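Local coordinates for 2-(acetamidomethylene)succinate hydrolase (Mesorhizobium loti, PDB 3KXP), which catalyses the final step of vitamin B6 degradation, hydrolysing (E)-2-(acetamidomethylene)succinate to succinic semialdehyde, acetate, ammonia and carbon dioxide, at residues L91-F95 with T309-D313; E112-E116 with A235-T239; A121-A125 with K154-L158; F167-I171 with K276-L280; R182-G186 with Y199-Y204. All coordinates share one frame; numbering follows the deposited sequence.

Contact 1: L91-F95 with T309-D313; sequences LSDRF and TNFID
Arg94 and Asp313 form the charged part of this contact, a salt bridge between side chains that approach from opposite directions. NH2 of Arg94 points to OD1 of Asp313, the modelled separation of 2.4 Å being too short to take literally. The geometry is also bent, with an N-H...O angle of 119°. Carboxylate and guanidinium are turned 41° against each other, so the pair is not the flat, two-pronged kind. A bend at chi3 (50°) in the otherwise stretched arginine chain swings the guanidinium across its neighbour Phe95, whose CE1 sits 3.6 Å from the guanidinium plane, toward its rim.

The apolar part lies beside this bridge and is more buried. CZ of the Phe95 ring meets CD1 of Ile312 at 3.4 Å, the methyl approaching the ring obliquely. The loop enters strand 96-100 of the alpha/beta hydrolase sheet, while residues 309-313 belong to the C-terminal helix; Leu91, Phe95 and Ile312 all touch Met71 on strand 70-74, placing loop and helix over the same part of the sheet. A looser van der Waals contact joins CD2 of Leu91 to CG2 of Thr309 at 4.1 Å. That methyl also lies near the edge of the Arg94 guanidinium, whereas Thr309 OG1 turns back to hydrogen-bond Lys306 O within its own helix.

Backbone bonds shape the loop: Leu91 O accepts from Phe95 N (2.9 Å) and from Arg94 N. On the helix, Asn310 ND2 reaches Asp283 OD1 of the second subunit.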
# COMPACT_ATOMS: atom_id res chain seq x y z
N LEU A 91 5.92 0.78 -18.08
CA LEU A 91 6.64 1.60 -17.11
C LEU A 91 7.97 2.11 -17.62
O LEU A 91 8.68 2.82 -16.91
CB LEU A 91 6.87 0.78 -15.83
CG LEU A 91 5.62 0.35 -15.04
CD1 LEU A 91 5.95 -0.82 -14.13
CD2 LEU A 91 5.09 1.53 -14.26
N SER A 92 8.30 1.75 -18.86
CA SER A 92 9.56 2.12 -19.51
C SER A 92 9.84 3.61 -19.69
O SER A 92 10.99 4.04 -19.62
CB SER A 92 9.67 1.44 -20.87
OG SER A 92 9.86 0.05 -20.71
N ASP A 93 8.79 4.39 -19.95
CA ASP A 93 8.96 5.82 -20.14
C ASP A 93 9.40 6.55 -18.87
O ASP A 93 9.96 7.64 -18.96
CB ASP A 93 7.67 6.43 -20.68
CG ASP A 93 6.42 5.72 -20.17
OD1 ASP A 93 6.19 5.69 -18.94
OD2 ASP A 93 5.66 5.19 -21.01
N ARG A 94 9.18 5.95 -17.70
CA ARG A 94 9.53 6.58 -16.43
C ARG A 94 10.62 5.84 -15.65
O ARG A 94 11.24 6.42 -14.76
CB ARG A 94 8.29 6.68 -15.54
CG ARG A 94 7.08 7.32 -16.19
CD ARG A 94 5.80 6.85 -15.52
NE ARG A 94 5.89 6.99 -14.07
CZ ARG A 94 5.10 6.39 -13.19
NH1 ARG A 94 4.13 5.58 -13.59
NH2 ARG A 94 5.31 6.58 -11.90
N PHE A 95 10.82 4.56 -15.95
CA PHE A 95 11.85 3.79 -15.26
C PHE A 95 12.68 2.96 -16.23
O PHE A 95 12.25 2.66 -17.35
CB PHE A 95 11.25 2.80 -14.24
CG PHE A 95 10.30 3.41 -13.25
CD1 PHE A 95 8.96 3.58 -13.57
CD2 PHE A 95 10.74 3.77 -11.98
CE1 PHE A 95 8.06 4.10 -12.65
CE2 PHE A 95 9.85 4.29 -11.05
CZ PHE A 95 8.51 4.45 -11.38
N THR A 309 1.60 1.18 -9.61
CA THR A 309 1.67 2.63 -9.76
C THR A 309 1.10 3.32 -8.53
O THR A 309 1.56 4.39 -8.16
CB THR A 309 0.93 3.12 -11.04
OG1 THR A 309 -0.43 2.69 -11.01
CG2 THR A 309 1.61 2.56 -12.29
N ASN A 310 0.12 2.71 -7.87
CA ASN A 310 -0.43 3.34 -6.66
C ASN A 310 0.65 3.31 -5.58
O ASN A 310 0.81 4.26 -4.81
CB ASN A 310 -1.65 2.58 -6.14
CG ASN A 310 -2.91 2.87 -6.94
OD1 ASN A 310 -3.07 3.96 -7.50
ND2 ASN A 310 -3.82 1.90 -6.99
N PHE A 311 1.41 2.22 -5.55
CA PHE A 311 2.47 2.00 -4.58
C PHE A 311 3.64 2.97 -4.70
O PHE A 311 3.88 3.77 -3.80
CB PHE A 311 3.00 0.57 -4.71
CG PHE A 311 3.96 0.17 -3.61
CD1 PHE A 311 5.12 -0.53 -3.91
CD2 PHE A 311 3.67 0.47 -2.28
CE1 PHE A 311 5.99 -0.94 -2.90
CE2 PHE A 311 4.53 0.06 -1.26
CZ PHE A 311 5.69 -0.64 -1.57
N ILE A 312 4.35 2.89 -5.82
CA ILE A 312 5.52 3.74 -6.04
C ILE A 312 5.27 5.23 -6.29
O ILE A 312 6.16 6.06 -6.05
CB ILE A 312 6.39 3.17 -7.19
CG1 ILE A 312 5.55 3.07 -8.46
CG2 ILE A 312 6.91 1.78 -6.81
CD1 ILE A 312 6.28 2.52 -9.65
N ASP A 313 4.08 5.59 -6.76
CA ASP A 313 3.77 6.99 -7.04
C ASP A 313 3.17 7.78 -5.88
O ASP A 313 3.08 9.01 -5.95
CB ASP A 313 2.83 7.12 -8.24
CG ASP A 313 3.48 6.69 -9.55
OD1 ASP A 313 4.73 6.69 -9.62
OD2 ASP A 313 2.74 6.37 -10.50

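Contact 2: E112-E116 with A235-T239; sequences ETGYE and AMAQT
Gln238 spends both ends of its amide on the loop 112-116. Its NE2 donates to Glu112 O at 3.1 Å along a nearly straight line (174°), with the acceptor lying in the amide plane. Its OE1 accepts from Thr113 OG1 at 2.9 Å, the hydroxyl arriving in the carbonyl plane, while NE2 has a further, weak bond to Ala234 O in its own helix. The bonds to Glu112 O and Thr113 OG1 fix the rotation of the amide.

One water accepts from Tyr115 N and gives a weak bond to Gln238 OE1; another donates to Tyr115 O (2.8 Å) and to Thr239 O; a third, modelled rather close, bridges Glu116 OE2 and Gln238 O. Ala235 O has two donors, Thr239 N and Thr239 OG1, which reach it from opposite faces of its plane; Thr239 OG1 is also bonded to Tyr120 OH.

The Tyr115 ring lies against the helix, with Ala235 CA over its centre in a CH-pi contact, 4.0 Å from the centroid, and its OH is bonded to Pro111 O. Helix 233-242 belongs to the insertion between strands 159-165 and 258-263, so the arrangement is typical of a cap seated on an alpha/beta hydrolase core, here beside the chloride-binding residue Ile77.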
# COMPACT_ATOMS: atom_id res chain seq x y z
N GLU A 112 26.08 -25.90 -10.39
CA GLU A 112 25.76 -27.23 -9.91
C GLU A 112 24.93 -27.17 -8.63
O GLU A 112 24.14 -28.07 -8.35
CB GLU A 112 27.08 -27.99 -9.66
CG GLU A 112 26.95 -29.48 -9.38
CD GLU A 112 28.32 -30.18 -9.28
OE1 GLU A 112 29.12 -29.81 -8.39
OE2 GLU A 112 28.59 -31.09 -10.11
N THR A 113 25.11 -26.10 -7.85
CA THR A 113 24.36 -25.95 -6.61
C THR A 113 24.24 -24.48 -6.20
O THR A 113 24.63 -23.58 -6.95
CB THR A 113 25.02 -26.75 -5.45
OG1 THR A 113 24.05 -27.02 -4.43
CG2 THR A 113 26.19 -25.96 -4.84
N GLY A 114 23.70 -24.24 -5.01
CA GLY A 114 23.53 -22.88 -4.52
C GLY A 114 22.21 -22.27 -4.97
O GLY A 114 22.18 -21.25 -5.65
N TYR A 115 21.11 -22.90 -4.59
CA TYR A 115 19.80 -22.40 -4.98
C TYR A 115 18.91 -22.07 -3.79
O TYR A 115 17.70 -22.27 -3.85
CB TYR A 115 19.12 -23.41 -5.90
CG TYR A 115 19.82 -23.52 -7.23
CD1 TYR A 115 20.84 -24.46 -7.43
CD2 TYR A 115 19.50 -22.66 -8.27
CE1 TYR A 115 21.52 -24.52 -8.65
CE2 TYR A 115 20.18 -22.70 -9.49
CZ TYR A 115 21.19 -23.64 -9.68
OH TYR A 115 21.81 -23.72 -10.90
N GLU A 116 19.51 -21.55 -2.73
CA GLU A 116 18.76 -21.18 -1.54
C GLU A 116 18.44 -19.70 -1.62
O GLU A 116 18.92 -19.01 -2.52
CB GLU A 116 19.57 -21.47 -0.28
CG GLU A 116 19.92 -22.93 -0.10
CD GLU A 116 18.69 -23.81 0.05
OE1 GLU A 116 18.00 -23.70 1.10
OE2 GLU A 116 18.41 -24.60 -0.87
N ALA A 235 18.53 -27.62 -11.10
CA ALA A 235 18.37 -26.29 -10.50
C ALA A 235 16.95 -26.13 -9.94
O ALA A 235 16.76 -25.59 -8.84
CB ALA A 235 18.65 -25.19 -11.55
N MSE A 236 15.97 -26.61 -10.70
CA MSE A 236 14.57 -26.54 -10.28
C MSE A 236 14.32 -27.35 -9.00
O MSE A 236 13.71 -26.85 -8.05
CB MSE A 236 13.64 -27.07 -11.38
CG MSE A 236 13.73 -26.30 -12.68
SE MSE A 236 13.63 -24.39 -12.38
CE MSE A 236 15.53 -23.97 -12.35
N ALA A 237 14.78 -28.60 -8.99
CA ALA A 237 14.60 -29.48 -7.85
C ALA A 237 15.19 -28.85 -6.60
O ALA A 237 14.58 -28.89 -5.53
CB ALA A 237 15.24 -30.84 -8.11
N GLN A 238 16.38 -28.27 -6.73
CA GLN A 238 17.02 -27.65 -5.58
C GLN A 238 16.31 -26.36 -5.18
O GLN A 238 16.18 -26.07 -3.99
CB GLN A 238 18.49 -27.35 -5.90
CG GLN A 238 19.31 -28.61 -6.13
CD GLN A 238 20.74 -28.30 -6.46
OE1 GLN A 238 21.49 -27.79 -5.63
NE2 GLN A 238 21.14 -28.60 -7.69
N THR A 239 15.85 -25.60 -6.17
CA THR A 239 15.14 -24.35 -5.89
C THR A 239 13.82 -24.63 -5.18
O THR A 239 13.50 -23.97 -4.19
CB THR A 239 14.85 -23.59 -7.18
OG1 THR A 239 16.08 -23.23 -7.80
CG2 THR A 239 14.05 -22.35 -6.89
O HOH W 1 15.11 -21.57 -3.18
O HOH W 2 21.29 -25.22 -3.37
O HOH W 3 17.96 -26.62 -2.18

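Contact 3: A121-A125 with K154-L158; sequences ADDIA and KYPDL
Tyr155 lies with one face of its ring on Ala125 and its hydroxyl at Asp122, joining two neighbouring helices of the alpha/beta hydrolase core. Helix 117-131 supplies the alanine and the aspartate; the tyrosine comes directly after helix 143-154, which follows the probable nucleophile elbow at Ser142, and leads the chain toward strand 159-165.

The ring is held between two aliphatic groups. Ala125 CB stands over its centre as a CH-pi donor, 3.4 Å from the centroid and 13° off the normal. On the opposite face, CG of the adjacent Lys154 lies nearer the rim. The carboxylate of Asp122 meets the ring at its edge, with the two planes 73° apart.

One oxygen, Asp122 OD1, collects both polar bonds. Tyr155 OH donates to it at 2.5 Å from above the carboxylate plane, while Lys154 NZ takes its syn lone pair at 2.9 Å in a salt bridge. The lysine gets there fully extended, CG anti to the backbone N (chi1 -171°) and every later torsion also near 180°. Two donors on one oxygen, one of them charged, would tend to keep the carboxylate ionised. A leucine in place of Tyr155 would probably leave Asp122 with the lysine as its sole partner across this contact and strip Ala125 CB of its aromatic face. Beside the ring, Leu158 CD1 packs on Ala125 CB at 3.6 Å.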
# COMPACT_ATOMS: atom_id res chain seq x y z
N ALA A 121 19.43 -14.06 -3.39
CA ALA A 121 19.45 -12.72 -2.81
C ALA A 121 20.78 -12.02 -3.11
O ALA A 121 20.81 -10.84 -3.48
CB ALA A 121 19.21 -12.79 -1.30
N ASP A 122 21.89 -12.75 -2.95
CA ASP A 122 23.19 -12.17 -3.22
C ASP A 122 23.32 -11.85 -4.71
O ASP A 122 23.99 -10.88 -5.08
CB ASP A 122 24.32 -13.12 -2.78
CG ASP A 122 24.36 -13.33 -1.27
OD1 ASP A 122 23.91 -12.43 -0.52
OD2 ASP A 122 24.86 -14.38 -0.82
N ASP A 123 22.67 -12.64 -5.56
CA ASP A 123 22.71 -12.38 -6.99
C ASP A 123 22.12 -11.01 -7.29
O ASP A 123 22.62 -10.29 -8.15
CB ASP A 123 21.91 -13.42 -7.78
CG ASP A 123 22.66 -14.72 -7.98
OD1 ASP A 123 22.03 -15.70 -8.41
OD2 ASP A 123 23.88 -14.75 -7.72
N ILE A 124 21.05 -10.67 -6.58
CA ILE A 124 20.37 -9.39 -6.76
C ILE A 124 21.26 -8.21 -6.35
O ILE A 124 21.35 -7.22 -7.07
CB ILE A 124 19.03 -9.36 -5.97
CG1 ILE A 124 18.12 -10.47 -6.51
CG2 ILE A 124 18.36 -7.99 -6.09
CD1 ILE A 124 16.77 -10.56 -5.84
N ALA A 125 21.90 -8.33 -5.19
CA ALA A 125 22.79 -7.28 -4.72
C ALA A 125 23.91 -7.10 -5.74
O ALA A 125 24.21 -5.98 -6.16
CB ALA A 125 23.37 -7.66 -3.37
N LYS A 154 18.43 -7.82 3.57
CA LYS A 154 19.86 -7.99 3.76
C LYS A 154 20.66 -6.83 3.17
O LYS A 154 21.76 -6.54 3.62
CB LYS A 154 20.31 -9.31 3.14
CG LYS A 154 21.76 -9.68 3.46
CD LYS A 154 22.15 -11.03 2.85
CE LYS A 154 23.64 -11.31 3.04
NZ LYS A 154 24.08 -12.59 2.39
N TYR A 155 20.10 -6.15 2.17
CA TYR A 155 20.78 -5.02 1.52
C TYR A 155 19.90 -3.78 1.44
O TYR A 155 19.59 -3.29 0.35
CB TYR A 155 21.22 -5.41 0.11
CG TYR A 155 22.09 -6.64 0.07
CD1 TYR A 155 21.58 -7.86 -0.35
CD2 TYR A 155 23.43 -6.57 0.45
CE1 TYR A 155 22.38 -8.99 -0.38
CE2 TYR A 155 24.24 -7.69 0.42
CZ TYR A 155 23.71 -8.90 0.00
OH TYR A 155 24.51 -10.02 -0.01
N PRO A 156 19.49 -3.24 2.60
CA PRO A 156 18.65 -2.05 2.72
C PRO A 156 18.98 -0.94 1.73
O PRO A 156 18.11 -0.43 1.03
CB PRO A 156 18.88 -1.61 4.16
CG PRO A 156 19.06 -2.90 4.86
CD PRO A 156 19.96 -3.67 3.93
N ASP A 157 20.26 -0.57 1.69
CA ASP A 157 20.74 0.50 0.83
C ASP A 157 20.62 0.27 -0.68
O ASP A 157 20.46 1.21 -1.45
CB ASP A 157 22.20 0.82 1.19
CG ASP A 157 22.35 1.33 2.63
OD1 ASP A 157 23.50 1.47 3.09
OD2 ASP A 157 21.32 1.60 3.29
N LEU A 158 20.69 -0.99 -1.10
CA LEU A 158 20.61 -1.29 -2.53
C LEU A 158 19.18 -1.31 -3.08
O LEU A 158 18.98 -1.22 -4.30
CB LEU A 158 21.29 -2.64 -2.80
CG LEU A 158 22.77 -2.71 -2.41
CD1 LEU A 158 23.32 -4.10 -2.67
CD2 LEU A 158 23.54 -1.65 -3.20

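Contact 4: F167-I171 with K276-L280; sequences FTPYI and KTSRL
Tyr170 lays its ring against the last turns of helix 271-280, and Lys276 CB stands over one face as a CH-pi partner, 3.8 Å from the centroid and 23° off the normal. This is a seam of the alpha/beta hydrolase fold: the loop leaving strand 159-165, just beyond the probable active-site residue Asp166, rests on helix 271-280. The extended lysine chain then passes off the ring at its CG end, its CD near Tyr170 CB and CG. Thr277 OG1 lies in the ring plane at the edge, and the phenol oxygen, Tyr170 OH, reaches Leu280 CD2 at 3.8 Å. An alanine in place of Tyr170 is likely to rob Lys276 CB of its aromatic cover and open a gap beside Leu280.

Closer to the strand, the same threonine meets the loop by packing. Thr277 OG1 touches Thr168 CB at 3.2 Å and Pro169 CD at a similar distance, and its hydrogen bond goes to Ala273 O, one turn back in its helix.

Several features set these groups in place. Tyr170 has a left-handed helical backbone (phi 68°), which turns the chain. A water donates to Lys276 O at 2.9 Å and has a weak bond with Tyr170 OH, a loose link between the phenol and the helix. Deeper still, Thr168 and Thr277 both rest on Ile260 of strand 258-263, and Val248 and Tyr251 of helix 248-253 pack on Pro169. The loop also braces itself: Thr168 OG1 donates to Pro169 O at 3.0 Å, in the carbonyl plane and on a lone pair.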
# COMPACT_ATOMS: atom_id res chain seq x y z
N PHE A 167 3.93 -14.50 -2.50
CA PHE A 167 4.86 -15.33 -1.76
C PHE A 167 5.18 -14.68 -0.43
O PHE A 167 5.95 -13.72 -0.35
CB PHE A 167 6.16 -15.60 -2.52
CG PHE A 167 6.88 -16.84 -2.04
CD1 PHE A 167 7.49 -16.86 -0.78
CD2 PHE A 167 6.88 -18.00 -2.79
CE1 PHE A 167 8.07 -18.03 -0.28
CE2 PHE A 167 7.46 -19.18 -2.31
CZ PHE A 167 8.05 -19.19 -1.05
N THR A 168 4.59 -15.23 0.61
CA THR A 168 4.74 -14.71 1.96
C THR A 168 5.22 -15.83 2.87
O THR A 168 5.41 -16.96 2.43
CB THR A 168 3.37 -14.26 2.49
OG1 THR A 168 2.50 -15.41 2.55
CG2 THR A 168 2.74 -13.20 1.57
N PRO A 169 5.44 -15.52 4.15
CA PRO A 169 5.89 -16.59 5.05
C PRO A 169 4.63 -17.37 5.38
O PRO A 169 3.55 -17.03 4.90
CB PRO A 169 6.41 -15.83 6.27
CG PRO A 169 6.62 -14.40 5.79
CD PRO A 169 5.48 -14.21 4.83
N TYR A 170 4.76 -18.42 6.19
CA TYR A 170 3.62 -19.22 6.62
C TYR A 170 2.90 -20.08 5.57
O TYR A 170 1.83 -20.60 5.85
CB TYR A 170 2.58 -18.33 7.30
CG TYR A 170 3.14 -17.43 8.37
CD1 TYR A 170 3.19 -16.05 8.20
CD2 TYR A 170 3.63 -17.97 9.57
CE1 TYR A 170 3.72 -15.21 9.20
CE2 TYR A 170 4.16 -17.15 10.57
CZ TYR A 170 4.21 -15.77 10.38
OH TYR A 170 4.75 -14.97 11.36
N ILE A 171 3.47 -20.22 4.38
CA ILE A 171 2.84 -21.05 3.36
C ILE A 171 2.75 -22.48 3.90
O ILE A 171 3.73 -22.99 4.44
CB ILE A 171 3.66 -21.03 2.06
CG1 ILE A 171 3.70 -19.60 1.51
CG2 ILE A 171 3.07 -22.00 1.05
CD1 ILE A 171 4.54 -19.45 0.26
N LYS A 276 -1.67 -14.19 8.58
CA LYS A 276 -0.59 -14.32 9.55
C LYS A 276 0.53 -13.35 9.20
O LYS A 276 1.10 -12.70 10.08
CB LYS A 276 -0.05 -15.75 9.56
CG LYS A 276 -1.08 -16.79 9.95
CD LYS A 276 -0.53 -18.20 9.79
CE LYS A 276 -1.62 -19.24 10.01
NZ LYS A 276 -1.12 -20.64 9.81
N THR A 277 0.84 -13.25 7.91
CA THR A 277 1.88 -12.34 7.44
C THR A 277 1.54 -10.92 7.87
O THR A 277 2.37 -10.23 8.47
CB THR A 277 2.02 -12.38 5.90
OG1 THR A 277 2.33 -13.71 5.47
CG2 THR A 277 3.13 -11.44 5.44
N SER A 278 0.31 -10.48 7.58
CA SER A 278 -0.13 -9.14 7.95
C SER A 278 -0.08 -8.92 9.46
O SER A 278 0.15 -7.81 9.91
CB SER A 278 -1.54 -8.87 7.43
OG SER A 278 -1.52 -8.58 6.05
N ARG A 279 -0.30 -9.97 10.23
CA ARG A 279 -0.25 -9.84 11.69
C ARG A 279 1.22 -9.67 12.13
O ARG A 279 1.50 -9.01 13.13
CB ARG A 279 -0.86 -11.07 12.34
CG ARG A 279 -0.84 -11.07 13.84
CD ARG A 279 -1.53 -12.32 14.37
NE ARG A 279 -2.84 -12.48 13.75
CZ ARG A 279 -3.22 -13.56 13.07
NH1 ARG A 279 -2.38 -14.58 12.92
NH2 ARG A 279 -4.43 -13.61 12.53
N LEU A 280 2.13 -10.27 11.36
CA LEU A 280 3.56 -10.19 11.63
C LEU A 280 4.06 -8.78 11.29
O LEU A 280 4.88 -8.19 12.01
CB LEU A 280 4.32 -11.21 10.78
CG LEU A 280 5.84 -11.12 10.84
CD1 LEU A 280 6.31 -11.54 12.24
CD2 LEU A 280 6.46 -12.02 9.77
O HOH W 4 2.07 -14.10 12.45

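Contact 5: R182-G186 with Y199-Y204; sequences RVNAG and YLAGRY
Arg182 O receives Ala185 N at 3.1 Å, closing a type I beta turn, and the guanidinium of Arg203 lays one face over the same oxygen. Although Arg203 NH2 comes within 2.6 Å of Arg182 O, its N-H groups point the wrong way for a hydrogen bond. The two segments belong to the helical insertion that caps the alpha/beta hydrolase core: the turn ends helix 173-182, and Arg203 closes helix 193-203.

Arg203 reaches across as a straight chain, with CG anti to the backbone N (chi1 -168°) and chi2 and chi3 likewise near 180°. Arg182 comes from the opposite direction, bent at chi3, and the two guanidinium planes lie 55° apart. How closely the two groups really approach is doubtful. The one bond across, Arg182 NH2 to Arg203 O, is weak, and its nitrogen is modelled too close to a neighbour to be trusted.

The Tyr204 ring packs against Arg203, whose CG lies over its centre; it also makes a cation-pi contact with Arg215 and an edge-to-face one with Tyr295. Tyr199 leans instead on the turn, its OH packed 3.6 Å from Ala185 CB and 3.3 Å from Gly186 CA.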
# COMPACT_ATOMS: atom_id res chain seq x y z
N ARG A 182 5.21 -30.97 -9.18
CA ARG A 182 5.10 -30.71 -10.62
C ARG A 182 6.12 -29.71 -11.15
O ARG A 182 6.06 -29.30 -12.31
CB ARG A 182 3.68 -30.23 -10.94
CG ARG A 182 3.21 -29.07 -10.07
CD ARG A 182 1.70 -28.85 -10.16
NE ARG A 182 1.29 -28.01 -11.29
CZ ARG A 182 1.68 -26.75 -11.47
NH1 ARG A 182 2.50 -26.17 -10.60
NH2 ARG A 182 1.23 -26.06 -12.51
N VAL A 183 7.09 -29.35 -10.32
CA VAL A 183 8.11 -28.38 -10.72
C VAL A 183 8.87 -28.75 -11.99
O VAL A 183 9.22 -27.88 -12.77
CB VAL A 183 9.12 -28.15 -9.57
CG1 VAL A 183 9.93 -29.40 -9.32
CG2 VAL A 183 10.01 -26.97 -9.90
N ASN A 184 9.12 -30.04 -12.20
CA ASN A 184 9.83 -30.51 -13.39
C ASN A 184 8.94 -31.29 -14.35
O ASN A 184 9.42 -32.08 -15.15
CB ASN A 184 11.02 -31.38 -12.98
CG ASN A 184 12.29 -30.56 -12.77
OD1 ASN A 184 13.13 -30.91 -11.95
ND2 ASN A 184 12.43 -29.47 -13.51
N ALA A 185 7.64 -31.05 -14.25
CA ALA A 185 6.67 -31.71 -15.11
C ALA A 185 6.92 -31.23 -16.54
O ALA A 185 6.45 -31.84 -17.51
CB ALA A 185 5.27 -31.35 -14.68
N GLY A 186 7.65 -30.13 -16.65
CA GLY A 186 7.96 -29.57 -17.95
C GLY A 186 9.26 -30.08 -18.54
O GLY A 186 9.54 -29.85 -19.71
N TYR A 199 0.83 -28.02 -23.49
CA TYR A 199 1.31 -28.39 -22.17
C TYR A 199 1.12 -27.26 -21.16
O TYR A 199 0.59 -27.46 -20.07
CB TYR A 199 2.80 -28.76 -22.22
CG TYR A 199 3.43 -28.75 -20.85
CD1 TYR A 199 3.05 -29.69 -19.88
CD2 TYR A 199 4.34 -27.76 -20.48
CE1 TYR A 199 3.56 -29.64 -18.58
CE2 TYR A 199 4.85 -27.70 -19.19
CZ TYR A 199 4.46 -28.63 -18.25
OH TYR A 199 4.95 -28.54 -16.97
N LEU A 200 1.56 -26.06 -21.53
CA LEU A 200 1.45 -24.91 -20.65
C LEU A 200 0.00 -24.54 -20.34
O LEU A 200 -0.36 -24.41 -19.19
CB LEU A 200 2.22 -23.71 -21.24
CG LEU A 200 3.75 -23.89 -21.30
CD1 LEU A 200 4.36 -22.78 -22.15
CD2 LEU A 200 4.34 -23.89 -19.89
N ALA A 201 -0.82 -24.40 -21.37
CA ALA A 201 -2.23 -24.06 -21.16
C ALA A 201 -2.86 -25.03 -20.16
O ALA A 201 -3.70 -24.63 -19.35
CB ALA A 201 -2.99 -24.12 -22.49
N GLY A 202 -2.45 -26.29 -20.22
CA GLY A 202 -2.98 -27.30 -19.32
C GLY A 202 -2.45 -27.20 -17.90
O GLY A 202 -3.17 -27.50 -16.95
N ARG A 203 -1.19 -26.79 -17.76
CA ARG A 203 -0.61 -26.67 -16.43
C ARG A 203 -1.03 -25.35 -15.77
O ARG A 203 -1.15 -25.28 -14.55
CB ARG A 203 0.93 -26.73 -16.51
CG ARG A 203 1.58 -26.90 -15.13
CD ARG A 203 3.08 -26.69 -15.15
NE ARG A 203 3.68 -26.86 -13.82
CZ ARG A 203 4.97 -26.65 -13.54
NH1 ARG A 203 5.80 -26.25 -14.50
NH2 ARG A 203 5.43 -26.82 -12.31
N TYR A 204 -1.25 -24.32 -16.58
CA TYR A 204 -1.67 -23.02 -16.07
C TYR A 204 -2.98 -22.61 -16.74
O TYR A 204 -3.01 -21.67 -17.53
CB TYR A 204 -0.61 -21.97 -16.37
CG TYR A 204 0.76 -22.36 -15.90
CD1 TYR A 204 1.78 -22.64 -16.82
CD2 TYR A 204 1.06 -22.45 -14.54
CE1 TYR A 204 3.06 -23.00 -16.39
CE2 TYR A 204 2.33 -22.81 -14.10
CZ TYR A 204 3.33 -23.07 -15.03
OH TYR A 204 4.58 -23.41 -14.60

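In the fold
Contacts 1, 3 and 4 join parts of the alpha/beta hydrolase core around the central sheet; contact 5 lies within the inserted cap, and contact 2 joins cap to core. All five are partly buried; contacts 1 and 3 set a salt bridge beside buried apolar groups. The chemistry of the others differs: an amide with waters marks contact 2, packing around a tyrosine contact 4, and two arginines reaching past each other contact 5. CH-pi contacts recur in 2, 3 and 4. Helix 117-131, used by contact 3, begins right after the loop of contact 2. Contacts 2 and 5 touch through Met236 and Val183, while contacts 1 and 5 lie on opposite sides of the chain's centre.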